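Local coordinates for hemolysin-related protein (Vibrio cholerae serotype O1, PDB 6MLT), which probably binds carbohydrate as a secreted adhesin of the biofilm matrix, combining a calcium-carrying beta-propeller with a lectin-like beta-prism, at residues A[26-31]-A[72-77]; A[541-546]-A[550-555]. One frame throughout, in Å; residues are numbered along the deposited sequence.

How the contacts relate
Contact 1 comes first along the chain, and contact 2 lies near its far end, yet their centres are only about 12 Å apart. They belong to neighbouring blades of an eight-bladed beta-propeller. Contact 1 is in the antiparallel sheet built on strand 56-63, whereas contact 2 is at the tip of the hairpin 536-541/553-559, in the blade that borrows its outermost strand, 13-19, from the N-terminal end. That borrowing closes the ring, and the two contacts meet beside the closure: Gln30 OE1 takes a probable hydrogen bond from Asp543 N at 2.7 Å, and Val31 O takes another from Asn542 ND2 at 3.0 Å.

Contact 1: A[26-31]-A[72-77]; sequences PESNQV and YIRALS
Tyr72 and Arg74 both reach from strand 71-76 to Ser28, within the antiparallel blade of the beta-propeller whose strand 56-63 pairs with 71-76 and with the short strand 28-30. Opposite Phe62 the 28-30 strand carries a classic beta bulge at Asn29 and Gln30, just beyond Ser28. At Tyr72 the contact is made by a ring edge: CD2 lies 3.8 Å from Ser28 OG, which sits near the ring plane. The ring also stacks on His25 and takes Phe24 edge-to-face. Two residues on, Arg74 runs out extended from CG to NE (chi2 and chi3 both -170°) and brings its guanidinium to the backbone of Ser28. Glu83 forms a salt bridge with NH1, while NH2 also bonds to Phe24 O, so the group is gripped from several directions. Thr61 OG1 is shared, hydrogen-bonding both Arg74 NE and Ser28 OG, which ties the two segments through the strand that pairs with both. Directly across the contact, Arg74 NH2 donates to Ser28 O at 3.0 Å along a bent path (132° at the hydrogen), meeting a lone pair in the carbonyl plane although the oxygen stands 32° out of the guanidinium plane.

Contact 2: A[541-546]-A[550-555]; sequences ANDYDR and VNHGVF
His552 ND1 donates to Asp543 OD2 at 2.8 Å, a nearly straight bond (162° at the hydrogen) that joins the two arms of the turn. The carboxylate oxygen lies at the edge of the imidazole, close to the ring plane, but ND1 comes to OD2 from above the carboxylate plane, and the two flat groups are turned 57° apart. Both side chains have CG tucked between the backbone N and the carbonyl carbon, and this folds them back over the backbone to meet each other. As donor in this bond, ND1 helps to set the rotation of the imidazole about CB-CG.

Next come the backbone bonds of Ala541 and Gly553, an antiparallel hydrogen-bonded pair: Ala541 N to Gly553 O and Gly553 N to Ala541 O, each 2.9 Å. They are the last rungs of the beta hairpin formed by strands 536-541 and 553-559 in the propeller blade that strand 13-19 completes. Gly553 has a positive phi of 119°, at which a CB would press on the carbonyl O of His552. Beside this pair, His552 CA makes a CA-H...O contact with Ala541 O at 3.4 Å.

Farther along the loop the two segments pack closely, with Asp543 CB 3.3 Å from Asn551 O. The methyl of Ala541 rests against the amide of Asn551, CB lying 3.5 Å from both OD1 and ND2. Ser516 N and Asn515 OD1 bond to that OD1 and ND2 respectively, holding the amide in place, and ND2 also stands over one face of Phe555, toward its rim. On the hairpin side, Ala541 CB touches Phe555 CE1 at 4.2 Å.

Contact 1: A[26-31]-A[72-77]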
# COMPACT_ATOMS: atom_id res chain seq x y z
N PRO A 26 -37.37 4.91 8.07
CA PRO A 26 -37.33 5.15 6.62
C PRO A 26 -36.78 6.52 6.25
O PRO A 26 -36.25 6.68 5.15
CB PRO A 26 -38.80 4.99 6.19
CG PRO A 26 -39.59 5.15 7.44
CD PRO A 26 -38.73 4.62 8.55
N GLU A 27 -36.89 7.50 7.14
CA GLU A 27 -36.37 8.84 6.85
C GLU A 27 -34.85 8.88 6.82
O GLU A 27 -34.28 9.82 6.26
CB GLU A 27 -36.89 9.84 7.88
CG GLU A 27 -36.17 9.83 9.24
CD GLU A 27 -36.50 8.59 10.08
OE1 GLU A 27 -37.38 7.79 9.70
OE2 GLU A 27 -35.86 8.42 11.15
N SER A 28 -34.17 7.91 7.43
CA SER A 28 -32.71 7.89 7.51
C SER A 28 -32.20 7.09 6.33
O SER A 28 -31.96 5.88 6.42
CB SER A 28 -32.25 7.30 8.84
OG SER A 28 -30.83 7.29 8.93
N ASN A 29 -32.04 7.76 5.18
CA ASN A 29 -31.74 7.04 3.95
C ASN A 29 -30.69 7.74 3.10
O ASN A 29 -30.56 7.41 1.91
CB ASN A 29 -33.02 6.84 3.13
CG ASN A 29 -33.69 8.15 2.79
OD1 ASN A 29 -33.15 9.22 3.06
ND2 ASN A 29 -34.87 8.07 2.20
N GLN A 30 -29.95 8.68 3.66
CA GLN A 30 -28.86 9.38 2.98
C GLN A 30 -27.53 8.82 3.46
O GLN A 30 -27.39 8.49 4.64
CB GLN A 30 -28.91 10.88 3.26
CG GLN A 30 -30.27 11.55 3.04
CD GLN A 30 -30.59 11.75 1.57
OE1 GLN A 30 -29.76 12.26 0.81
NE2 GLN A 30 -31.78 11.35 1.16
N VAL A 31 -26.55 8.74 2.56
CA VAL A 31 -25.23 8.23 2.93
C VAL A 31 -24.16 9.13 2.32
O VAL A 31 -24.24 9.50 1.14
CB VAL A 31 -25.03 6.77 2.48
CG1 VAL A 31 -23.73 6.22 3.02
CG2 VAL A 31 -26.20 5.91 2.95
N TYR A 72 -27.55 6.13 11.63
CA TYR A 72 -27.68 4.73 12.02
C TYR A 72 -26.71 3.87 11.23
O TYR A 72 -26.61 4.01 10.01
CB TYR A 72 -29.11 4.22 11.81
CG TYR A 72 -30.09 4.78 12.81
CD1 TYR A 72 -30.11 4.31 14.12
CD2 TYR A 72 -30.97 5.80 12.47
CE1 TYR A 72 -30.99 4.83 15.05
CE2 TYR A 72 -31.86 6.32 13.40
CZ TYR A 72 -31.86 5.83 14.68
OH TYR A 72 -32.74 6.35 15.61
N ILE A 73 -26.02 2.97 11.93
CA ILE A 73 -25.22 1.95 11.27
C ILE A 73 -26.15 0.90 10.69
O ILE A 73 -27.04 0.39 11.38
CB ILE A 73 -24.22 1.31 12.24
CG1 ILE A 73 -23.34 2.38 12.89
CG2 ILE A 73 -23.36 0.28 11.52
CD1 ILE A 73 -22.48 1.84 14.04
N ARG A 74 -25.94 0.57 9.42
CA ARG A 74 -26.74 -0.45 8.74
C ARG A 74 -25.82 -1.42 8.02
O ARG A 74 -24.84 -1.01 7.40
CB ARG A 74 -27.70 0.18 7.73
CG ARG A 74 -28.69 1.18 8.29
CD ARG A 74 -29.73 1.53 7.23
NE ARG A 74 -30.60 2.65 7.58
CZ ARG A 74 -31.85 2.55 8.02
NH1 ARG A 74 -32.42 1.37 8.20
NH2 ARG A 74 -32.55 3.65 8.28
N ALA A 75 -26.16 -2.70 8.09
CA ALA A 75 -25.45 -3.75 7.38
C ALA A 75 -26.30 -4.25 6.22
O ALA A 75 -27.45 -4.67 6.43
CB ALA A 75 -25.09 -4.91 8.31
N LEU A 76 -25.74 -4.23 5.02
CA LEU A 76 -26.44 -4.60 3.79
C LEU A 76 -25.83 -5.86 3.18
O LEU A 76 -24.61 -5.94 3.02
CB LEU A 76 -26.38 -3.46 2.77
CG LEU A 76 -26.81 -2.10 3.30
CD1 LEU A 76 -26.71 -1.04 2.20
CD2 LEU A 76 -28.22 -2.17 3.87
N SER A 77 -26.68 -6.81 2.82
CA SER A 77 -26.20 -8.07 2.26
C SER A 77 -25.50 -7.84 0.93
O SER A 77 -26.02 -7.16 0.04
CB SER A 77 -27.37 -9.03 2.06
OG SER A 77 -26.92 -10.22 1.42

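Contact 2: A[541-546]-A[550-555]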
# COMPACT_ATOMS: atom_id res chain seq x y z
N ALA A 541 -24.69 7.52 -1.92
CA ALA A 541 -25.34 8.65 -2.56
C ALA A 541 -26.27 9.35 -1.58
O ALA A 541 -26.78 8.74 -0.63
CB ALA A 541 -26.14 8.21 -3.79
N ASN A 542 -26.49 10.63 -1.84
CA ASN A 542 -27.44 11.43 -1.09
C ASN A 542 -27.98 12.51 -2.01
O ASN A 542 -27.31 12.92 -2.97
CB ASN A 542 -26.78 12.05 0.15
CG ASN A 542 -25.53 12.83 -0.19
OD1 ASN A 542 -25.61 14.00 -0.59
ND2 ASN A 542 -24.38 12.19 -0.06
N ASP A 543 -29.20 12.97 -1.72
CA ASP A 543 -29.88 13.91 -2.60
C ASP A 543 -30.58 15.01 -1.81
O ASP A 543 -31.54 15.61 -2.31
CB ASP A 543 -30.88 13.19 -3.51
CG ASP A 543 -31.90 12.37 -2.74
OD1 ASP A 543 -31.97 12.50 -1.50
OD2 ASP A 543 -32.64 11.60 -3.40
N TYR A 544 -30.11 15.30 -0.60
CA TYR A 544 -30.73 16.34 0.22
C TYR A 544 -30.48 17.73 -0.36
O TYR A 544 -31.26 18.65 -0.11
CB TYR A 544 -30.21 16.28 1.66
CG TYR A 544 -28.74 16.60 1.78
CD1 TYR A 544 -28.29 17.91 1.89
CD2 TYR A 544 -27.79 15.58 1.75
CE1 TYR A 544 -26.94 18.20 1.98
CE2 TYR A 544 -26.44 15.87 1.84
CZ TYR A 544 -26.02 17.18 1.95
OH TYR A 544 -24.67 17.46 2.03
N ASP A 545 -29.39 17.92 -1.11
CA ASP A 545 -28.99 19.24 -1.59
C ASP A 545 -29.47 19.45 -3.02
O ASP A 545 -29.33 18.57 -3.88
CB ASP A 545 -27.47 19.40 -1.52
CG ASP A 545 -27.01 20.82 -1.82
OD1 ASP A 545 -27.15 21.28 -2.97
OD2 ASP A 545 -26.50 21.48 -0.89
N ARG A 546 -30.02 20.64 -3.29
CA ARG A 546 -30.61 20.92 -4.59
C ARG A 546 -29.59 20.81 -5.72
O ARG A 546 -29.96 20.50 -6.85
CB ARG A 546 -31.23 22.32 -4.59
N VAL A 550 -29.86 13.46 -7.30
CA VAL A 550 -30.04 12.38 -8.27
C VAL A 550 -30.59 11.15 -7.56
O VAL A 550 -31.62 10.60 -7.96
CB VAL A 550 -28.72 12.03 -8.98
CG1 VAL A 550 -28.91 10.81 -9.90
CG2 VAL A 550 -28.22 13.22 -9.78
N ASN A 551 -29.90 10.70 -6.51
CA ASN A 551 -30.26 9.46 -5.84
C ASN A 551 -29.76 9.50 -4.40
O ASN A 551 -29.06 10.43 -3.99
CB ASN A 551 -29.69 8.25 -6.60
CG ASN A 551 -28.17 8.27 -6.72
OD1 ASN A 551 -27.56 9.33 -6.78
ND2 ASN A 551 -27.56 7.09 -6.77
N HIS A 552 -30.16 8.49 -3.63
CA HIS A 552 -29.74 8.38 -2.24
C HIS A 552 -29.68 6.91 -1.85
O HIS A 552 -30.49 6.11 -2.29
CB HIS A 552 -30.68 9.14 -1.29
CG HIS A 552 -32.10 8.63 -1.30
ND1 HIS A 552 -33.08 9.19 -2.09
CD2 HIS A 552 -32.70 7.65 -0.59
CE1 HIS A 552 -34.23 8.56 -1.88
NE2 HIS A 552 -34.02 7.62 -0.97
N GLY A 553 -28.69 6.58 -1.01
CA GLY A 553 -28.55 5.25 -0.45
C GLY A 553 -27.22 4.63 -0.85
O GLY A 553 -26.17 5.28 -0.79
N VAL A 554 -27.28 3.37 -1.25
CA VAL A 554 -26.11 2.59 -1.63
C VAL A 554 -26.41 1.92 -2.97
O VAL A 554 -27.45 1.27 -3.12
CB VAL A 554 -25.75 1.53 -0.57
CG1 VAL A 554 -24.51 0.73 -0.99
CG2 VAL A 554 -25.52 2.19 0.78
N PHE A 555 -25.48 2.06 -3.91
CA PHE A 555 -25.66 1.55 -5.26
C PHE A 555 -24.45 0.71 -5.62
O PHE A 555 -23.31 1.15 -5.47
CB PHE A 555 -25.87 2.71 -6.25
CG PHE A 555 -27.17 3.42 -6.03
CD1 PHE A 555 -27.33 4.27 -4.95
CD2 PHE A 555 -28.25 3.19 -6.86
CE1 PHE A 555 -28.54 4.90 -4.72
CE2 PHE A 555 -29.46 3.82 -6.62
CZ PHE A 555 -29.60 4.67 -5.55